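Local coordinates for protein maleylacetate reductase (Agrobacterium tumefaciens, PDB 3HL0) that binds NAD and probably catalyses the NADH-dependent reduction of maleylacetate to 3-oxoadipate in the breakdown of gamma-resorcylate, at residues V16-S22 with V151-L157; I117-Y121 with L157-L161. One frame throughout, in Å; residues are numbered along the deposited sequence.

Interaction 1. Residues V16-S22 with V151-L157; sequences VFSAGSS and VIYDAEL
The carboxylate of Asp154 reaches into the turn that follows strand 15-17 and takes hydrogen bonds from Gly20 and Ser22. Its CG stands anti to the backbone N (chi1 -179°), which carries both oxygens across to the turn. Asp154 OD1 accepts Gly20 N at 2.8 Å and, from the opposite face of the carboxylate plane, the backbone N of Glu156 in an Asx turn. Asp154 OD2 is gripped twice by one residue: Ser22 OG donates to it at 2.6 Å from the anti side, somewhat out of the plane, while Ser22 N comes from above the other face. With four donors, two on each oxygen, the carboxylate has little freedom to rotate, and the cluster of donors probably favours its ionised form.

The type II turn from Ser18 to Ser21 is braced from within. Ser21 OG lies between its own backbone N and carbonyl carbon (chi1 63°), from where it donates to Ser18 O at 2.8 Å, in the carbonyl plane; the same oxygen also accepts Ser21 N. Beside this hydroxyl, Ile152 CG2 packs at 3.3 Å from Ser21 OG.

Earlier in the two segments the backbones pair in parallel. Val16 N donates to Val151 O, Tyr153 N to Val16 O at 2.7 Å, and Ser18 N to Tyr153 O. Phe17 and Tyr153 project from the same face, where Phe17 CD1 touches Tyr153 CB at 3.4 Å and the ring planes meet obliquely at 43°. Tyr153 OH is held by Glu125, and helix 215-234 covers this face.

The arrangement is that of the edge strand 15-17 paired in parallel with its inner neighbour 150-153 in the Rossmann-like N-terminal domain of the iron-containing alcohol dehydrogenase family, with an Asx turn just after strand 150-153.

Interaction 2. Residues I117-Y121 with L157-L161; sequences IPTTY and LTLGL. With NAD (nicotinamide-adenine-dinucleotide), chain D.
Apolar packing joins Leu157 and Leu161 to the end of strand 113-118 and the residues after it. Ile117 CG2 presses on Leu157 CD1 at 3.5 Å, tighter than usual for two methyl groups, and Thr119 CG2 lies against Leu157 CB. In Leu161, CG anti to the backbone N (chi1 -178°) brings the branch between the Tyr121 ring and the adenine, and chi2 near 64° turns one methyl to each: Leu161 CD2 sits over one face of the Tyr121 ring, 4.1 Å from Tyr121 CE2, whereas Leu161 CD1 contacts the adenine at NAD C5A, 3.5 Å away.

Polar contact between the segments passes through one water. It lies in the plane of the Tyr121 ring, 2.7 Å from Tyr121 OH, and donates to Thr158 OG1. Both hydroxyls have further protein partners, Arg218 for Tyr121 and the Ala155 carbonyl for Thr158. The type I turn from Thr158 to Leu161 is closed by Leu161 N donating to Thr158 O.

Coenzyme contacts come from both segments. The adenine amino group NAD N6A donates to Thr119 O at 3.0 Å and more weakly to Leu157 O, so a carbonyl from each segment receives the same exocyclic amine. Thr120 OG1, placed between its backbone N and carbonyl carbon (chi1 72°), donates to the phosphate oxygen NAD O2N at 2.7 Å, while its methyl CG2 lies by the adenine imidazole ring. Thr119 OG1, near NAD N7A, is hydrogen-bonded to Gln45.

These residues make up part of the NAD site, around the adenine and reaching to the pyrophosphate, at the C-terminal ends of the strands of the parallel sheet, as in Rossmann-like dinucleotide-binding domains.

Overall arrangement
The centres of interactions 1 and 2 are 9 Å apart, and both belong to one six-stranded parallel sheet, in which strand 150-153 lies between 15-17 and 113-118. Along the chain the segments alternate: 16-22, 117-121, 151-157, then 157-161. Leu157 belongs to both contacts, so the chain leaving strand 150-153 runs directly from interaction 1 into interaction 2. They also touch through the sheet: Pro118 CG packs on Tyr153 CE1 at 3.5 Å, and Ile117 CG2 approaches Ile152 O. The outer strand pair is thereby continuous with the NAD-binding loops, while helix 215-234, from the C-terminal part of the chain, packs on residues of both contacts.

Interaction 1. Residues V16-S22 with V151-L157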
# COMPACT_ATOMS: atom_id res chain seq x y z
N VAL A 16 25.02 -6.79 10.78
CA VAL A 16 25.79 -5.55 10.97
C VAL A 16 24.82 -4.47 11.44
O VAL A 16 23.83 -4.24 10.76
CB VAL A 16 26.42 -5.12 9.65
CG1 VAL A 16 27.17 -3.80 9.85
CG2 VAL A 16 27.39 -6.24 9.11
N PHE A 17 25.02 -3.87 12.61
CA PHE A 17 24.02 -2.95 13.15
C PHE A 17 24.68 -1.66 13.56
O PHE A 17 25.49 -1.64 14.50
CB PHE A 17 23.33 -3.58 14.38
CG PHE A 17 22.05 -2.90 14.78
CD1 PHE A 17 20.81 -3.56 14.64
CD2 PHE A 17 22.07 -1.66 15.37
CE1 PHE A 17 19.61 -2.93 15.00
CE2 PHE A 17 20.87 -1.03 15.73
CZ PHE A 17 19.66 -1.69 15.56
N SER A 18 24.34 -0.57 12.87
CA SER A 18 24.84 0.75 13.29
C SER A 18 24.28 1.81 12.36
O SER A 18 24.12 1.57 11.14
CB SER A 18 26.36 0.81 13.33
OG SER A 18 26.91 0.76 12.04
N ALA A 19 23.95 2.95 12.95
CA ALA A 19 23.55 4.12 12.15
C ALA A 19 24.61 4.44 11.12
O ALA A 19 25.79 4.61 11.47
CB ALA A 19 23.29 5.33 13.07
N GLY A 20 24.20 4.49 9.85
CA GLY A 20 25.10 4.75 8.70
C GLY A 20 25.75 3.52 8.10
O GLY A 20 26.53 3.62 7.14
N SER A 21 25.43 2.35 8.64
CA SER A 21 26.04 1.11 8.18
C SER A 21 25.79 0.77 6.71
O SER A 21 26.53 -0.01 6.12
CB SER A 21 25.59 -0.06 9.08
OG SER A 21 24.18 -0.21 8.95
N SER A 22 24.76 1.35 6.07
CA SER A 22 24.51 1.04 4.66
C SER A 22 25.60 1.67 3.77
O SER A 22 25.72 1.32 2.60
CB SER A 22 23.09 1.43 4.20
OG SER A 22 22.75 2.77 4.54
N VAL A 151 22.75 -9.31 6.96
CA VAL A 151 21.74 -8.27 7.14
C VAL A 151 22.45 -7.04 7.65
O VAL A 151 23.30 -7.14 8.55
CB VAL A 151 20.72 -8.71 8.22
CG1 VAL A 151 19.67 -7.63 8.42
CG2 VAL A 151 20.08 -10.03 7.84
N ILE A 152 22.18 -5.89 7.02
CA ILE A 152 22.76 -4.60 7.44
C ILE A 152 21.61 -3.76 7.98
O ILE A 152 20.73 -3.34 7.23
CB ILE A 152 23.45 -3.90 6.25
CG1 ILE A 152 24.59 -4.78 5.75
CG2 ILE A 152 23.98 -2.52 6.64
CD1 ILE A 152 25.31 -4.15 4.53
N TYR A 153 21.63 -3.53 9.28
CA TYR A 153 20.61 -2.71 9.92
C TYR A 153 21.12 -1.29 10.11
O TYR A 153 22.05 -1.03 10.92
CB TYR A 153 20.26 -3.26 11.31
CG TYR A 153 19.35 -4.47 11.30
CD1 TYR A 153 18.02 -4.36 10.88
CD2 TYR A 153 19.82 -5.71 11.76
CE1 TYR A 153 17.16 -5.48 10.91
CE2 TYR A 153 19.00 -6.80 11.79
CZ TYR A 153 17.67 -6.70 11.38
OH TYR A 153 16.88 -7.79 11.43
N ASP A 154 20.50 -0.37 9.38
CA ASP A 154 20.90 1.04 9.42
C ASP A 154 19.69 1.90 9.79
O ASP A 154 18.85 2.17 8.93
CB ASP A 154 21.45 1.45 8.06
CG ASP A 154 21.92 2.92 8.02
OD1 ASP A 154 21.66 3.68 8.97
OD2 ASP A 154 22.63 3.26 7.05
N ALA A 155 19.59 2.26 11.07
CA ALA A 155 18.35 2.92 11.54
C ALA A 155 18.12 4.27 10.80
O ALA A 155 16.99 4.74 10.74
CB ALA A 155 18.38 3.12 13.01
N GLU A 156 19.16 4.85 10.19
CA GLU A 156 18.94 6.11 9.42
C GLU A 156 17.94 5.90 8.27
O GLU A 156 17.21 6.85 7.89
CB GLU A 156 20.27 6.69 8.92
CG GLU A 156 21.13 7.17 10.08
CD GLU A 156 22.52 7.71 9.67
OE1 GLU A 156 22.92 7.64 8.49
OE2 GLU A 156 23.21 8.20 10.59
N LEU A 157 17.89 4.68 7.71
CA LEU A 157 17.04 4.35 6.59
C LEU A 157 15.57 4.18 7.00
O LEU A 157 14.69 4.10 6.15
CB LEU A 157 17.54 3.08 5.91
CG LEU A 157 18.99 3.17 5.45
CD1 LEU A 157 19.22 1.97 4.56
CD2 LEU A 157 19.29 4.47 4.72

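Interaction 2. Residues I117-Y121 with L157-L161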
# COMPACT_ATOMS: atom_id res chain seq x y z
N ILE A 117 18.97 -5.14 3.48
CA ILE A 117 19.03 -3.85 4.19
C ILE A 117 17.56 -3.50 4.56
O ILE A 117 16.83 -2.86 3.76
CB ILE A 117 19.67 -2.75 3.31
CG1 ILE A 117 21.05 -3.19 2.82
CG2 ILE A 117 19.80 -1.43 4.16
CD1 ILE A 117 21.62 -2.19 1.79
N PRO A 118 17.09 -3.98 5.73
CA PRO A 118 15.65 -3.88 6.06
C PRO A 118 15.29 -2.46 6.42
O PRO A 118 16.03 -1.79 7.12
CB PRO A 118 15.46 -4.80 7.28
CG PRO A 118 16.73 -5.62 7.40
CD PRO A 118 17.85 -4.81 6.70
N THR A 119 14.09 -2.02 6.00
CA THR A 119 13.67 -0.64 6.30
C THR A 119 12.30 -0.62 6.97
O THR A 119 11.71 0.44 7.12
CB THR A 119 13.67 0.23 5.03
OG1 THR A 119 12.73 -0.31 4.07
CG2 THR A 119 15.10 0.27 4.36
N THR A 120 11.78 -1.80 7.33
CA THR A 120 10.57 -1.88 8.17
C THR A 120 10.86 -2.81 9.33
O THR A 120 12.03 -3.17 9.58
CB THR A 120 9.30 -2.40 7.43
OG1 THR A 120 9.43 -3.81 7.16
CG2 THR A 120 9.07 -1.63 6.10
N TYR A 121 9.81 -3.21 10.05
CA TYR A 121 9.97 -4.06 11.22
C TYR A 121 9.49 -5.49 10.99
O TYR A 121 9.33 -6.27 11.92
CB TYR A 121 9.24 -3.43 12.42
CG TYR A 121 9.72 -1.98 12.68
CD1 TYR A 121 11.09 -1.66 12.67
CD2 TYR A 121 8.79 -0.95 12.91
CE1 TYR A 121 11.52 -0.36 12.89
CE2 TYR A 121 9.20 0.36 13.12
CZ TYR A 121 10.58 0.65 13.12
OH TYR A 121 10.95 1.95 13.33
N LEU A 157 17.89 4.68 7.71
CA LEU A 157 17.04 4.35 6.59
C LEU A 157 15.57 4.18 7.00
O LEU A 157 14.69 4.10 6.15
CB LEU A 157 17.54 3.08 5.91
CG LEU A 157 18.99 3.17 5.45
CD1 LEU A 157 19.22 1.97 4.56
CD2 LEU A 157 19.29 4.47 4.72
N THR A 158 15.33 4.15 8.30
CA THR A 158 13.98 4.06 8.83
C THR A 158 13.39 5.38 9.29
O THR A 158 12.22 5.44 9.65
CB THR A 158 13.86 3.06 9.99
OG1 THR A 158 14.59 3.52 11.11
CG2 THR A 158 14.31 1.64 9.55
N LEU A 159 14.18 6.46 9.26
CA LEU A 159 13.66 7.75 9.72
C LEU A 159 12.46 8.13 8.84
O LEU A 159 11.50 8.74 9.34
CB LEU A 159 14.73 8.86 9.66
CG LEU A 159 15.91 8.70 10.66
CD1 LEU A 159 17.06 9.61 10.26
CD2 LEU A 159 15.52 8.97 12.08
N GLY A 160 12.53 7.72 7.57
CA GLY A 160 11.49 8.06 6.59
C GLY A 160 10.33 7.10 6.52
O GLY A 160 9.43 7.25 5.66
N LEU A 161 10.31 6.11 7.42
CA LEU A 161 9.20 5.15 7.38
C LEU A 161 7.98 5.87 7.97
O LEU A 161 8.01 6.36 9.08
CB LEU A 161 9.57 3.90 8.18
CG LEU A 161 8.53 2.76 8.21
CD1 LEU A 161 8.27 2.13 6.84
CD2 LEU A 161 8.97 1.67 9.29
PA NAD D . 6.21 -3.87 2.49
O1A NAD D . 7.57 -4.43 2.28
O2A NAD D . 5.09 -4.43 1.70
O5B NAD D . 6.31 -2.28 2.43
C5B NAD D . 5.10 -1.52 2.33
C4B NAD D . 5.45 -0.21 1.63
O4B NAD D . 6.27 0.57 2.49
C3B NAD D . 6.22 -0.44 0.32
O3B NAD D . 5.75 0.40 -0.75
C2B NAD D . 7.63 -0.07 0.72
O2B NAD D . 8.42 0.40 -0.36
C1B NAD D . 7.41 1.03 1.77
N9A NAD D . 8.55 1.18 2.71
C8A NAD D . 9.17 0.18 3.44
N7A NAD D . 10.15 0.73 4.19
C5A NAD D . 10.19 2.08 3.94
C6A NAD D . 11.01 3.10 4.43
N6A NAD D . 11.81 2.98 5.52
N1A NAD D . 10.76 4.38 3.93
C2A NAD D . 9.75 4.62 3.03
N3A NAD D . 8.94 3.62 2.56
C4A NAD D . 9.17 2.35 3.02
O3 NAD D . 5.72 -4.09 4.04
PN NAD D . 6.21 -5.15 5.16
O1N NAD D . 5.12 -5.13 6.18
O2N NAD D . 7.57 -4.75 5.52
O5D NAD D . 6.21 -6.58 4.45
C5D NAD D . 5.02 -7.31 4.21
C4D NAD D . 5.39 -8.51 3.33
O4D NAD D . 6.43 -9.22 3.97
C3D NAD D . 4.21 -9.47 3.23
O3D NAD D . 4.26 -10.09 1.94
C2D NAD D . 4.50 -10.47 4.32
O2D NAD D . 3.87 -11.74 4.15
C1D NAD D . 6.01 -10.55 4.25
N1N NAD D . 6.64 -11.02 5.48
C2N NAD D . 7.37 -12.16 5.39
C3N NAD D . 7.99 -12.65 6.53
C7N NAD D . 8.78 -13.87 6.31
O7N NAD D . 9.45 -14.29 7.39
N7N NAD D . 8.82 -14.49 5.10
C4N NAD D . 7.92 -11.97 7.79
C5N NAD D . 7.15 -10.81 7.86
C6N NAD D . 6.51 -10.35 6.69
O HOH W 1 13.64 2.03 13.14